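Local structure of ribokinase (Giardia lamblia, 6WHJ) at residues B[285-288]-B[289-292]; B[75-78]-B[79-82]. The protein probably catalyses the ATP- and magnesium-dependent phosphorylation of ribose at O-5, giving D-ribose 5-phosphate, as a homodimeric kinase of the PfkB family. One frame throughout, in Å; residues are numbered along the deposited sequence.

Contact 1 (B[285-288]-B[289-292])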
loop_
_atom_site.group_PDB
_atom_site.type_symbol
_atom_site.label_atom_id
_atom_site.label_comp_id
_atom_site.label_asym_id
_atom_site.label_seq_id
_atom_site.Cartn_x
_atom_site.Cartn_y
_atom_site.Cartn_z
ATOM N N MET B 285 31.707 0.869 17.129
ATOM C CA MET B 285 31.851 1.901 18.148
ATOM C C MET B 285 32.501 1.352 19.411
ATOM O O MET B 285 33.275 2.056 20.068
ATOM C CB MET B 285 30.480 2.508 18.466
ATOM C CG MET B 285 30.498 3.631 19.493
ATOM S SD MET B 285 30.285 3.007 21.181
ATOM C CE MET B 285 28.701 2.193 21.017
ATOM N N GLU B 286 32.218 0.094 19.757
ATOM C CA GLU B 286 32.791 -0.477 20.972
ATOM C C GLU B 286 34.272 -0.774 20.799
ATOM O O GLU B 286 35.066 -0.544 21.715
ATOM C CB GLU B 286 32.036 -1.743 21.370
ATOM C CG GLU B 286 30.683 -1.473 21.988
ATOM C CD GLU B 286 29.855 -2.734 22.177
ATOM O OE1 GLU B 286 30.337 -3.830 21.809
ATOM O OE2 GLU B 286 28.729 -2.625 22.720
ATOM N N LEU B 287 34.666 -1.271 19.622
ATOM C CA LEU B 287 36.074 -1.571 19.388
ATOM C C LEU B 287 36.930 -0.309 19.389
ATOM O O LEU B 287 38.127 -0.376 19.690
ATOM C CB LEU B 287 36.233 -2.328 18.068
ATOM C CG LEU B 287 35.640 -3.741 18.041
ATOM C CD1 LEU B 287 35.642 -4.304 16.632
ATOM C CD2 LEU B 287 36.357 -4.682 19.010
ATOM N N ALA B 288 36.336 0.842 19.060
ATOM C CA ALA B 288 37.041 2.114 19.107
ATOM C C ALA B 288 37.303 2.592 20.526
ATOM O O ALA B 288 38.131 3.488 20.711
ATOM C CB ALA B 288 36.254 3.173 18.337
ATOM N N GLU B 289 36.646 2.008 21.527
ATOM C CA GLU B 289 36.885 2.347 22.926
ATOM C C GLU B 289 37.779 1.353 23.642
ATOM O O GLU B 289 38.508 1.736 24.564
ATOM C CB GLU B 289 35.573 2.380 23.711
ATOM C CG GLU B 289 34.700 3.566 23.545
ATOM C CD GLU B 289 33.426 3.377 24.325
ATOM O OE1 GLU B 289 33.100 2.216 24.645
ATOM O OE2 GLU B 289 32.776 4.381 24.662
ATOM N N GLU B 290 37.727 0.088 23.230
ATOM C CA GLU B 290 38.414 -1.012 23.886
ATOM C C GLU B 290 39.814 -1.209 23.351
ATOM O O GLU B 290 40.328 -2.336 23.372
ATOM C CB GLU B 290 37.600 -2.292 23.707
ATOM C CG GLU B 290 36.186 -2.196 24.238
ATOM C CD GLU B 290 35.323 -3.358 23.791
ATOM O OE1 GLU B 290 35.842 -4.245 23.073
ATOM O OE2 GLU B 290 34.124 -3.373 24.148
ATOM N N SER B 291 40.476 -0.143 22.923
ATOM C CA SER B 291 41.709 -0.282 22.176
ATOM C C SER B 291 42.758 0.688 22.684
ATOM O O SER B 291 42.452 1.797 23.126
ATOM C CB SER B 291 41.471 -0.040 20.677
ATOM O OG SER B 291 42.691 -0.053 19.956
ATOM N N THR B 292 44.005 0.220 22.629
ATOM C CA THR B 292 45.155 1.041 22.993
ATOM C C THR B 292 45.387 2.152 21.980
ATOM O O THR B 292 45.801 3.257 22.348
ATOM C CB THR B 292 46.392 0.159 23.086
ATOM O OG1 THR B 292 46.057 -1.050 23.778
ATOM C CG2 THR B 292 47.513 0.882 23.817
#
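E286 O takes two backbone hydrogen bonds from the residues that follow it: E290 N lies 3.1 Å away, nearly in line with the C=O of E286, while E289 N, 3.0 Å from E286 O, stands above the carbonyl plane. Two N-H groups thus share one acceptor, an i+4 and an i+3 bond together, as the chain leaves helix 272-287. E290 folds its side chain back over the same carbonyl. E290 CG sits beside its own backbone N (chi1 -57°) and comes to 3.2 Å from E286 O; beyond CG the chain is extended and carries the carboxylate back toward the helix. E290 OE2 approaches E286 CB at 3.8 Å, and OE1 of E290 comes to 4.1 Å from L287 CD2, the two side chains passing at a slant. This turn is the C-terminal exit of the helix and opens the loop leading to helix 301-318; L287 packs against T303 and E306 of that helix. The acidic groups of E286 and E290 come close, 4.5 Å between E286 OE1 and E290 OE2, a repulsion probably offset by arginines: E286 OE1 forms salt bridges with R331 and R283, and R283 reaches E290 OE1 in a weak, long ion pair. E289 points its carboxylate elsewhere, to a salt bridge with R61. Beyond the turn, S291 CB rests 3.5 Å from L287 O, and S291 OG bonds to R293 N.

Contact 2 (B[75-78]-B[79-82])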
loop_
_atom_site.group_PDB
_atom_site.type_symbol
_atom_site.label_atom_id
_atom_site.label_comp_id
_atom_site.label_asym_id
_atom_site.label_seq_id
_atom_site.Cartn_x
_atom_site.Cartn_y
_atom_site.Cartn_z
ATOM N N ASP B 75 3.155 10.731 16.507
ATOM C CA ASP B 75 3.085 10.642 17.961
ATOM C C ASP B 75 3.473 9.250 18.439
ATOM O O ASP B 75 4.196 9.110 19.435
ATOM C CB ASP B 75 1.674 10.982 18.449
ATOM C CG ASP B 75 1.272 12.424 18.159
ATOM O OD1 ASP B 75 2.156 13.296 18.033
ATOM O OD2 ASP B 75 0.053 12.689 18.082
ATOM N N GLU B 76 3.040 8.210 17.719
ATOM C CA GLU B 76 3.304 6.847 18.170
ATOM C C GLU B 76 4.787 6.501 18.112
ATOM O O GLU B 76 5.275 5.760 18.971
ATOM C CB GLU B 76 2.501 5.838 17.343
ATOM C CG GLU B 76 0.980 5.991 17.473
ATOM C CD GLU B 76 0.196 4.873 16.797
ATOM O OE1 GLU B 76 -1.047 4.807 16.999
ATOM O OE2 GLU B 76 0.814 4.094 16.029
ATOM N N ILE B 77 5.527 7.028 17.133
ATOM C CA ILE B 77 6.926 6.637 17.043
ATOM C C ILE B 77 7.765 7.370 18.090
ATOM O O ILE B 77 8.719 6.795 18.630
ATOM C CB ILE B 77 7.462 6.822 15.607
ATOM C CG1 ILE B 77 8.875 6.254 15.495
ATOM C CG2 ILE B 77 7.443 8.273 15.175
ATOM C CD1 ILE B 77 8.966 4.762 15.867
ATOM N N LEU B 78 7.421 8.619 18.428
ATOM C CA LEU B 78 8.094 9.283 19.544
ATOM C C LEU B 78 7.866 8.531 20.843
ATOM O O LEU B 78 8.792 8.377 21.651
ATOM C CB LEU B 78 7.605 10.718 19.721
ATOM C CG LEU B 78 8.382 11.845 19.060
ATOM C CD1 LEU B 78 8.070 11.862 17.575
ATOM C CD2 LEU B 78 8.051 13.167 19.713
ATOM N N ALA B 79 6.625 8.092 21.078
ATOM C CA ALA B 79 6.339 7.305 22.268
ATOM C C ALA B 79 7.080 5.975 22.227
ATOM O O ALA B 79 7.592 5.506 23.250
ATOM C CB ALA B 79 4.835 7.086 22.400
ATOM N N HIS B 80 7.176 5.372 21.037
ATOM C CA HIS B 80 7.841 4.081 20.903
ATOM C C HIS B 80 9.306 4.183 21.290
ATOM O O HIS B 80 9.842 3.294 21.966
ATOM C CB HIS B 80 7.701 3.571 19.467
ATOM C CG HIS B 80 8.278 2.206 19.243
ATOM N ND1 HIS B 80 7.950 1.121 20.026
ATOM C CD2 HIS B 80 9.157 1.750 18.317
ATOM C CE1 HIS B 80 8.605 0.056 19.595
ATOM N NE2 HIS B 80 9.346 0.412 18.561
ATOM N N TYR B 81 9.968 5.270 20.886
ATOM C CA TYR B 81 11.369 5.450 21.244
ATOM C C TYR B 81 11.532 5.602 22.747
ATOM O O TYR B 81 12.510 5.104 23.320
ATOM C CB TYR B 81 11.954 6.650 20.497
ATOM C CG TYR B 81 12.597 6.264 19.187
ATOM C CD1 TYR B 81 11.824 5.957 18.081
ATOM C CD2 TYR B 81 13.982 6.201 19.058
ATOM C CE1 TYR B 81 12.409 5.591 16.878
ATOM C CE2 TYR B 81 14.576 5.835 17.853
ATOM C CZ TYR B 81 13.779 5.534 16.769
ATOM O OH TYR B 81 14.344 5.171 15.568
ATOM N N ARG B 82 10.572 6.258 23.409
ATOM C CA ARG B 82 10.641 6.386 24.862
ATOM C C ARG B 82 10.617 5.023 25.543
ATOM O O ARG B 82 11.463 4.732 26.394
ATOM C CB ARG B 82 9.505 7.272 25.386
ATOM C CG ARG B 82 9.694 8.760 25.138
ATOM C CD ARG B 82 8.639 9.619 25.861
ATOM N NE ARG B 82 7.339 9.621 25.191
ATOM C CZ ARG B 82 6.987 10.512 24.262
ATOM N NH1 ARG B 82 7.843 11.463 23.896
ATOM N NH2 ARG B 82 5.781 10.459 23.700
#
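I77 and Y81, one helical turn apart, lie side by side and point the same way. I77 CD1 meets the ring of Y81 at CE1, 3.7 Å off, and I77 CG1 lies against the same CD1-CE1 side. CG1 of I77 is anti to the backbone N (chi1 -173°), which lays its ethyl branch along the helix toward the next turn. I77 CD1 also stands at the edge of the H80 imidazole, near its plane, 3.9 Å from H80 CD2. From the backbone, I77 O meets the edge of the phenol ring in its plane, 3.3 Å from Y81 CD1, while also accepting the hydrogen bond of Y81 N at 3.0 Å. On another side of the helix, R82 bends at chi3 (-77°) and turns its guanidinium back over the preceding turn; L78 O lies beneath the centre of one face, 3.8 Å from the plane. L78 O also accepts the hydrogen bond of R82 N, at 3.3 Å. The regular i to i+4 bonds, continued by A79 N to D75 O and H80 N to E76 O, belong to helix 72-84, the crossover of the beta-alpha-beta unit between strands 62-69 and 91-93. I77 and L78 both pack on V68 of the first strand; D75 OD1 bonds to Q92 of the second. Farther out, Y81 meets F64, its ring nearly parallel to that of the phenylalanine, and packs on A49 and I50 of helix 44-55. Y81 OH is hydrogen-bonded to S46 OG, and E76 OE2 forms a salt bridge with R17; both partners are predicted substrate-binding residues. H80 stacks its ring on H41.

In the fold
Contact 2 comes first along the chain, within helix 72-84, and contact 1 follows some two hundred residues later, where helix 272-287 gives way to a loop. Their centres are 31 Å apart and their nearest atoms about 15 Å, so the two do not touch, although both belong to the one PfkB-family kinase fold. Contact 2 belongs to the crossover between 62-69 and 91-93, strands at one end of the nine-stranded sheet, and lies next to residues predicted to bind the substrate. Contact 1 is remote from the annotated sites; the helix it closes, however, carries near its start D274, the predicted proton acceptor.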